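Long-range contacts in endo-1,4-beta-xylanase (Pseudoalteromonas haloplanktis, PDB 1H14), which hydrolyses the beta-1,4-linked backbone of xylan as a cold-adapted family 8 glycoside hydrolase and probably also acts on beta-1,4-glucosidic linkages: residues A[75-80]-A[140-145]; A[212-217]-A[224-229]. The protein carries 1 engineered substitution. All coordinates share one frame; numbering follows the deposited sequence. Where two conformers were deposited one is given.

Contact 1. Residues A[75-80]-A[140-145]. Engineered in segment 140-145: Asn144 (natural residue Asp).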
ATOM      1  N   ILE A  75       0.462 -15.937   5.176  1.00  6.85           N
ATOM      2  CA  ILE A  75       1.196 -15.346   4.084  1.00  6.31           C
ATOM      3  C   ILE A  75       0.142 -14.647   3.214  1.00  8.00           C
ATOM      4  O   ILE A  75      -0.887 -15.249   2.857  1.00  7.34           O
ATOM      5  CB  ILE A  75       1.840 -16.452   3.244  1.00  8.52           C
ATOM      6  CG1 ILE A  75       2.766 -17.339   4.141  1.00  7.01           C
ATOM      7  CG2 ILE A  75       2.675 -15.852   2.112  1.00  9.31           C
ATOM      8  CD1 ILE A  75       3.249 -18.580   3.369  1.00  9.60           C
ATOM      9  N   ARG A  76       0.381 -13.381   2.955  1.00  6.74           N
ATOM     10  CA  ARG A  76      -0.651 -12.523   2.344  1.00  6.49           C
ATOM     11  C   ARG A  76      -0.205 -11.893   1.057  1.00  5.80           C
ATOM     12  O   ARG A  76       0.963 -11.575   0.835  1.00  7.48           O
ATOM     13  CB  ARG A  76      -1.018 -11.431   3.356  1.00  7.75           C
ATOM     14  CG  ARG A  76      -1.691 -11.992   4.626  1.00  8.34           C
ATOM     15  CD  ARG A  76      -1.992 -10.958   5.732  1.00 10.02           C
ATOM     16  NE  ARG A  76      -2.429 -11.689   6.899  1.00  9.36           N
ATOM     17  CZ  ARG A  76      -3.441 -11.346   7.726  1.00 14.06           C
ATOM     18  NH1 ARG A  76      -3.926 -10.111   7.676  1.00 12.78           N
ATOM     19  NH2 ARG A  76      -3.719 -12.162   8.718  1.00 13.57           N
ATOM     20  N   THR A  77      -1.137 -11.679   0.186  1.00  6.30           N
ATOM     21  CA  THR A  77      -0.840 -10.999  -1.060  1.00  6.79           C
ATOM     22  C   THR A  77      -0.423  -9.543  -0.891  1.00  6.38           C
ATOM     23  O   THR A  77       0.419  -9.054  -1.646  1.00  6.48           O
ATOM     24  CB  THR A  77      -1.950 -11.129  -2.060  1.00  6.66           C
ATOM     25  OG1 THR A  77      -3.196 -10.660  -1.520  1.00  7.82           O
ATOM     26  CG2 THR A  77      -2.135 -12.534  -2.565  1.00  6.68           C
ATOM     27  N   GLU A  78      -0.992  -8.839   0.047  1.00  6.21           N
ATOM     28  CA  GLU A  78      -0.560  -7.500   0.322  1.00  7.80           C
ATOM     29  C   GLU A  78       0.925  -7.402   0.620  1.00  7.61           C
ATOM     30  O   GLU A  78       1.692  -6.705   0.000  1.00  7.54           O
ATOM     31  CB  GLU A  78      -1.392  -6.940   1.464  1.00  9.70           C
ATOM     32  CG  GLU A  78      -0.949  -5.843   2.471  1.00 17.41           C
ATOM     33  CD  GLU A  78      -1.786  -5.788   3.788  1.00 22.84           C
ATOM     34  OE1 GLU A  78      -2.737  -5.006   3.742  1.00 23.41           O
ATOM     35  OE2 GLU A  78      -1.539  -6.655   4.756  1.00 22.21           O
ATOM     36  N   GLY A  79       1.376  -8.196   1.585  1.00  7.04           N
ATOM     37  CA  GLY A  79       2.792  -8.135   1.912  1.00  6.93           C
ATOM     38  C   GLY A  79       3.693  -8.584   0.800  1.00  6.18           C
ATOM     39  O   GLY A  79       4.780  -8.052   0.625  1.00  6.83           O
ATOM     40  N   GLN A  80       3.260  -9.622   0.085  1.00  6.29           N
ATOM     41  CA  GLN A  80       4.034 -10.162  -1.001  1.00  5.88           C
ATOM     42  C   GLN A  80       4.262  -9.097  -2.094  1.00  7.14           C
ATOM     43  O   GLN A  80       5.389  -8.885  -2.599  1.00  6.49           O
ATOM     44  CB  GLN A  80       3.324 -11.400  -1.573  1.00  6.58           C
ATOM     45  CG  GLN A  80       4.161 -12.259  -2.458  1.00  6.28           C
ATOM     46  CD  GLN A  80       5.093 -13.214  -1.731  1.00  7.55           C
ATOM     47  OE1 GLN A  80       5.836 -14.047  -2.382  1.00  9.10           O
ATOM     48  NE2 GLN A  80       5.126 -13.137  -0.479  1.00  4.91           N
ATOM     49  N   GLY A 140     -10.309 -16.077  -1.665  1.00  8.67           N
ATOM     50  CA  GLY A 140     -10.755 -14.732  -2.044  1.00  9.29           C
ATOM     51  C   GLY A 140      -9.563 -13.788  -2.167  1.00 10.04           C
ATOM     52  O   GLY A 140      -8.590 -13.909  -1.427  1.00  9.09           O
ATOM     53  N   PRO A 141      -9.701 -12.767  -3.004  1.00  8.22           N
ATOM     54  CA  PRO A 141      -8.620 -11.818  -3.180  1.00  7.41           C
ATOM     55  C   PRO A 141      -8.675 -10.638  -2.231  1.00  7.87           C
ATOM     56  O   PRO A 141      -9.685 -10.336  -1.581  1.00  9.86           O
ATOM     57  CB  PRO A 141      -8.877 -11.323  -4.601  1.00  8.33           C
ATOM     58  CG  PRO A 141     -10.402 -11.304  -4.680  1.00  8.52           C
ATOM     59  CD  PRO A 141     -10.801 -12.532  -3.942  1.00  8.54           C
ATOM     60  N   ALA A 142      -7.519 -10.020  -2.099  1.00  7.66           N
ATOM     61  CA  ALA A 142      -7.354  -8.725  -1.403  1.00  8.61           C
ATOM     62  C   ALA A 142      -6.838  -7.812  -2.523  1.00  7.31           C
ATOM     63  O   ALA A 142      -5.636  -7.795  -2.820  1.00  7.58           O
ATOM     64  CB  ALA A 142      -6.358  -8.768  -0.256  1.00  9.17           C
ATOM     65  N   PRO A 143      -7.776  -7.083  -3.172  1.00  7.57           N
ATOM     66  CA  PRO A 143      -7.379  -6.411  -4.434  1.00  8.98           C
ATOM     67  C   PRO A 143      -6.234  -5.423  -4.348  1.00  7.60           C
ATOM     68  O   PRO A 143      -5.624  -5.138  -5.423  1.00  8.11           O
ATOM     69  CB  PRO A 143      -8.679  -5.779  -4.933  1.00  8.81           C
ATOM     70  CG  PRO A 143      -9.686  -6.713  -4.369  1.00  9.87           C
ATOM     71  CD  PRO A 143      -9.238  -7.100  -2.982  1.00  7.45           C
ATOM     72  N   ASN A 144      -5.921  -4.864  -3.186  1.00  7.49           N
ATOM     73  CA  ASN A 144      -4.717  -4.065  -3.102  1.00  8.56           C
ATOM     74  C   ASN A 144      -3.446  -4.833  -3.440  1.00  7.83           C
ATOM     75  O   ASN A 144      -2.475  -4.271  -3.930  1.00  8.03           O
ATOM     76  CB  ASN A 144      -4.592  -3.498  -1.687  1.00  9.39           C
ATOM     77  CG  ASN A 144      -4.849  -4.573  -0.550  1.00 14.63           C
ATOM     78  OD1 ASN A 144      -5.903  -5.416  -0.549  1.00 19.70           O
ATOM     79  ND2 ASN A 144      -4.058  -4.450   0.517  1.00 29.11           N
ATOM     80  N   GLY A 145      -3.495  -6.146  -3.237  1.00  7.41           N
ATOM     81  CA  GLY A 145      -2.380  -6.991  -3.638  1.00  6.95           C
ATOM     82  C   GLY A 145      -2.213  -7.021  -5.173  1.00  6.25           C
ATOM     83  O   GLY A 145      -1.125  -6.774  -5.617  1.00  5.42           O
TER
HETATM   84  O   HOH W   1      -5.125 -10.760  -3.490  1.00  7.32           O
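Glu78 and Gly145 bring their CA atoms within 4.4 Å of each other, where the first turns of two helices lie side by side in the buried interior of the family 8 (alpha/alpha)6 barrel. One chain leaves strand 74-76 and enters helix 77-89 with Arg76 at the N-cap position; the other turns a corner at Gly140 and runs through Pro141 into helix 143-160. Each start has its own backbone bond, Gln80 N to Arg76 O at 3.1 Å and Gly145 N to Ala142 O at 2.7 Å. No backbone hydrogen bond joins the two segments. The lack of a side chain at Gly145 suits this closeness: a CB there would come to 2.8 Å from Thr77 OG1, a clash. As it stands, the CA of Gly145 rests 4.0 Å from Thr77 O.

Glu78 throws its CG anti to the backbone N (chi1 153°) and then runs extended, carrying the carboxylate past the side chain of Asn144, an engineered residue that replaces the natural aspartate. The amide of Asn144 flanks the CB, CG and carboxylate of Glu78, with the two polar planes turned 75° apart. The firmer grip on the carboxylate comes from other partners: Tyr380 OH bonds OE2, and Arg284 makes a salt bridge to OE1.

Beside this pair, Thr77 OG1 stands 3.9 Å from Ala142 CB, a methyl that also leans on Trp124 of strand 123-128. A water ties these two residues together, accepting from Ala142 N at 2.9 Å and bonding Thr77 OG1 at 2.8 Å.

Contact 2. Residues A[212-217]-A[224-229]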
ATOM      1  N   PHE A 212      -0.422   2.808 -15.138  1.00  6.28           N
ATOM      2  CA  PHE A 212      -0.975   1.692 -15.937  1.00  6.23           C
ATOM      3  C   PHE A 212      -1.340   2.208 -17.344  1.00  7.92           C
ATOM      4  O   PHE A 212      -1.020   1.561 -18.352  1.00  6.97           O
ATOM      5  CB  PHE A 212      -2.150   1.055 -15.268  1.00  6.44           C
ATOM      6  CG  PHE A 212      -1.897   0.419 -13.827  1.00  6.51           C
ATOM      7  CD1 PHE A 212      -0.688   0.092 -13.423  1.00  7.88           C
ATOM      8  CD2 PHE A 212      -2.971   0.116 -13.041  1.00  7.04           C
ATOM      9  CE1 PHE A 212      -0.505  -0.539 -12.164  1.00  7.76           C
ATOM     10  CE2 PHE A 212      -2.804  -0.478 -11.807  1.00  7.90           C
ATOM     11  CZ  PHE A 212      -1.541  -0.768 -11.363  1.00  7.60           C
ATOM     12  N   ALA A 213      -2.076   3.294 -17.416  1.00  7.46           N
ATOM     13  CA  ALA A 213      -2.563   3.798 -18.716  1.00  6.81           C
ATOM     14  C   ALA A 213      -1.355   4.060 -19.637  1.00  9.41           C
ATOM     15  O   ALA A 213      -1.468   3.842 -20.866  1.00 10.03           O
ATOM     16  CB  ALA A 213      -3.276   5.123 -18.486  1.00  7.70           C
ATOM     17  N   ASN A 214      -0.261   4.541 -19.118  1.00  8.74           N
ATOM     18  CA  ASN A 214       0.904   4.892 -19.915  1.00  8.86           C
ATOM     19  C   ASN A 214       1.726   3.647 -20.334  1.00  9.97           C
ATOM     20  O   ASN A 214       2.707   3.781 -21.043  1.00 11.01           O
ATOM     21  CB  ASN A 214       1.804   5.861 -19.237  1.00  9.70           C
ATOM     22  CG  ASN A 214       1.175   7.239 -19.166  1.00 15.30           C
ATOM     23  OD1 ASN A 214       0.191   7.497 -19.902  1.00 17.39           O
ATOM     24  ND2 ASN A 214       1.695   8.081 -18.311  1.00 14.67           N
ATOM     25  N   ASN A 215       1.414   2.498 -19.750  1.00  8.97           N
ATOM     26  CA  ASN A 215       2.148   1.243 -19.936  1.00  9.64           C
ATOM     27  C   ASN A 215       1.424   0.140 -20.657  1.00 11.09           C
ATOM     28  O   ASN A 215       1.909  -0.990 -20.753  1.00 11.70           O
ATOM     29  CB  ASN A 215       2.852   0.783 -18.642  1.00  8.47           C
ATOM     30  CG  ASN A 215       4.029   1.610 -18.343  1.00  9.53           C
ATOM     31  OD1 ASN A 215       5.157   1.292 -18.759  1.00 10.32           O
ATOM     32  ND2 ASN A 215       3.814   2.747 -17.641  1.00  9.64           N
ATOM     33  N   VAL A 216       0.165   0.390 -21.092  1.00 10.72           N
ATOM     34  CA  VAL A 216      -0.552  -0.578 -21.922  1.00 11.10           C
ATOM     35  C   VAL A 216      -0.393  -0.117 -23.391  1.00 12.46           C
ATOM     36  O   VAL A 216      -0.118   1.036 -23.618  1.00 14.83           O
ATOM     37  CB  VAL A 216      -2.011  -0.723 -21.469  1.00 11.12           C
ATOM     38  CG1 VAL A 216      -2.065  -1.263 -20.041  1.00 12.37           C
ATOM     39  CG2 VAL A 216      -2.750   0.647 -21.554  1.00 10.21           C
ATOM     40  N   THR A 217      -0.760  -1.000 -24.308  0.50 15.88           N
ATOM     41  CA  THR A 217      -0.512  -0.678 -25.734  0.50 18.67           C
ATOM     42  C   THR A 217      -1.711  -0.201 -26.518  0.50 16.29           C
ATOM     43  O   THR A 217      -1.469   0.876 -27.208  0.50 16.96           O
ATOM     44  CB  THR A 217       0.176  -1.809 -26.476  0.50 19.83           C
ATOM     45  OG1 THR A 217      -0.479  -3.042 -26.138  0.50 26.24           O
ATOM     46  CG2 THR A 217       1.680  -1.879 -26.002  0.50 24.06           C
ATOM     47  N   TYR A 224      -9.243   3.491 -20.552  1.00  7.87           N
ATOM     48  CA  TYR A 224      -9.837   2.805 -19.353  1.00  8.44           C
ATOM     49  C   TYR A 224      -9.067   3.191 -18.089  1.00  7.82           C
ATOM     50  O   TYR A 224      -9.669   3.611 -17.102  1.00  8.12           O
ATOM     51  CB  TYR A 224      -9.811   1.285 -19.554  1.00  8.36           C
ATOM     52  CG  TYR A 224     -10.361   0.514 -18.345  1.00  7.58           C
ATOM     53  CD1 TYR A 224     -11.679   0.332 -18.177  1.00  8.23           C
ATOM     54  CD2 TYR A 224      -9.488   0.112 -17.354  1.00  8.61           C
ATOM     55  CE1 TYR A 224     -12.186  -0.299 -17.016  1.00  9.03           C
ATOM     56  CE2 TYR A 224      -9.953  -0.503 -16.228  1.00  8.05           C
ATOM     57  CZ  TYR A 224     -11.254  -0.755 -16.066  1.00  7.35           C
ATOM     58  OH  TYR A 224     -11.742  -1.351 -14.920  1.00 10.02           O
ATOM     59  N   TRP A 225      -7.746   3.071 -18.126  1.00  7.93           N
ATOM     60  CA  TRP A 225      -6.971   3.278 -16.872  1.00  6.37           C
ATOM     61  C   TRP A 225      -6.896   4.737 -16.509  1.00  8.65           C
ATOM     62  O   TRP A 225      -6.841   5.102 -15.330  1.00  8.10           O
ATOM     63  CB  TRP A 225      -5.629   2.613 -16.960  1.00  6.82           C
ATOM     64  CG  TRP A 225      -5.741   1.123 -16.833  1.00  6.59           C
ATOM     65  CD1 TRP A 225      -5.478   0.189 -17.800  1.00  9.05           C
ATOM     66  CD2 TRP A 225      -6.101   0.382 -15.671  1.00  7.17           C
ATOM     67  NE1 TRP A 225      -5.708  -1.057 -17.302  1.00  9.13           N
ATOM     68  CE2 TRP A 225      -6.100  -0.957 -15.993  1.00  7.96           C
ATOM     69  CE3 TRP A 225      -6.443   0.744 -14.396  1.00  8.32           C
ATOM     70  CZ2 TRP A 225      -6.444  -1.948 -15.075  1.00  9.32           C
ATOM     71  CZ3 TRP A 225      -6.822  -0.235 -13.501  1.00  7.86           C
ATOM     72  CH2 TRP A 225      -6.815  -1.554 -13.833  1.00  8.30           C
ATOM     73  N   ARG A 226      -6.909   5.672 -17.499  1.00  8.85           N
ATOM     74  CA  ARG A 226      -6.939   7.085 -17.148  1.00  8.09           C
ATOM     75  C   ARG A 226      -8.238   7.397 -16.535  1.00  8.28           C
ATOM     76  O   ARG A 226      -8.277   8.231 -15.595  1.00  8.06           O
ATOM     77  CB  ARG A 226      -6.778   7.888 -18.429  1.00 10.12           C
ATOM     78  CG  ARG A 226      -6.645   9.375 -18.281  1.00 17.28           C
ATOM     79  CD  ARG A 226      -5.179   9.814 -17.859  1.00 24.13           C
ATOM     80  NE  ARG A 226      -4.230   9.527 -18.938  1.00 24.89           N
ATOM     81  CZ  ARG A 226      -3.046   8.982 -18.807  1.00 24.94           C
ATOM     82  NH1 ARG A 226      -2.365   8.786 -19.915  1.00 21.94           N
ATOM     83  NH2 ARG A 226      -2.531   8.612 -17.590  1.00 21.30           N
ATOM     84  N   GLN A 227      -9.344   6.840 -16.968  1.00  7.19           N
ATOM     85  CA  GLN A 227     -10.663   7.025 -16.358  1.00  7.43           C
ATOM     86  C   GLN A 227     -10.666   6.468 -14.894  1.00  7.82           C
ATOM     87  O   GLN A 227     -11.271   7.082 -14.005  1.00  9.29           O
ATOM     88  CB  GLN A 227     -11.702   6.363 -17.176  1.00  8.59           C
ATOM     89  CG  GLN A 227     -11.972   7.097 -18.524  1.00  7.86           C
ATOM     90  CD  GLN A 227     -12.503   6.163 -19.597  1.00  7.38           C
ATOM     91  OE1 GLN A 227     -13.094   5.142 -19.331  1.00  9.85           O
ATOM     92  NE2 GLN A 227     -12.393   6.653 -20.856  1.00  8.81           N
ATOM     93  N   VAL A 228     -10.080   5.299 -14.697  1.00  7.95           N
ATOM     94  CA  VAL A 228      -9.943   4.745 -13.331  1.00  7.26           C
ATOM     95  C   VAL A 228      -9.234   5.778 -12.480  1.00  6.66           C
ATOM     96  O   VAL A 228      -9.601   6.013 -11.330  1.00  7.65           O
ATOM     97  CB  VAL A 228      -9.273   3.425 -13.366  1.00  6.69           C
ATOM     98  CG1 VAL A 228      -8.944   2.884 -11.954  1.00  6.66           C
ATOM     99  CG2 VAL A 228     -10.101   2.339 -14.035  1.00  7.77           C
ATOM    100  N   ALA A 229      -8.148   6.360 -12.963  1.00  6.61           N
ATOM    101  CA  ALA A 229      -7.396   7.321 -12.180  1.00  6.90           C
ATOM    102  C   ALA A 229      -8.239   8.524 -11.786  1.00  8.30           C
ATOM    103  O   ALA A 229      -8.261   8.932 -10.627  1.00  8.98           O
ATOM    104  CB  ALA A 229      -6.173   7.761 -12.916  1.00  8.07           C
TER
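Trp225 meets Phe212 and Ala213 where two consecutive helices, 206-215 and 219-243, joined by a short turn, pack together in the outer part of the (alpha/alpha)6 barrel. Its CB sits 3.6 Å from Ala213 N and 3.8 Å from Ala213 CB. With CG anti to the carbonyl carbon (chi1 -74°), the indole turns one face to Phe212. CG and CD2 face Phe212 CB, which sits over the five-membered ring in a CH-pi contact, while CD1 reaches Val216 CG1 at 4.3 Å. Farther out, Trp225 CE3 lies 3.8 Å from Phe212 CD2. Here the edge of the Phe212 ring meets the face of the Trp225 six-membered ring in a T-shaped stack, planes at 82°. The opposite indole face carries Tyr224 CD2 over its centre.

On the more exposed side, Arg226 bends at chi2 and chi3, bringing one guanidinium face over Ala213 CB, and its NH2 forms a salt bridge with Asp210. Asn214 OD1 accepts from Arg226 NH1, and its ND2 bonds Tyr12 OH. Replacing Asn214 with an alanine would probably leave both partners without these bonds and the guanidinium freer to turn. Asn214 OD1 lies in the guanidinium plane, 2.9 Å from Arg226 NH1, with 175° at the hydrogen.

In the fold
Contact 1 is the inner one, its centre about 10 Å from the centre of the chain, whereas contact 2 lies about 19 Å out and is only partly buried. Their centres are about 22 Å apart and they do not touch. Helix 143-160 relates them: its first turn belongs to contact 1, and farther along, Ala150, Phe151 and Leu154 pack against Phe212 of contact 2. The chemistry follows the place. Residues 75-80 and 140-145 meet through glycine, a water and polar side chains at helix starts, while 212-217 and 224-229 join neighbouring helices through aromatic packing inside and an arginine-asparagine bond toward the surface.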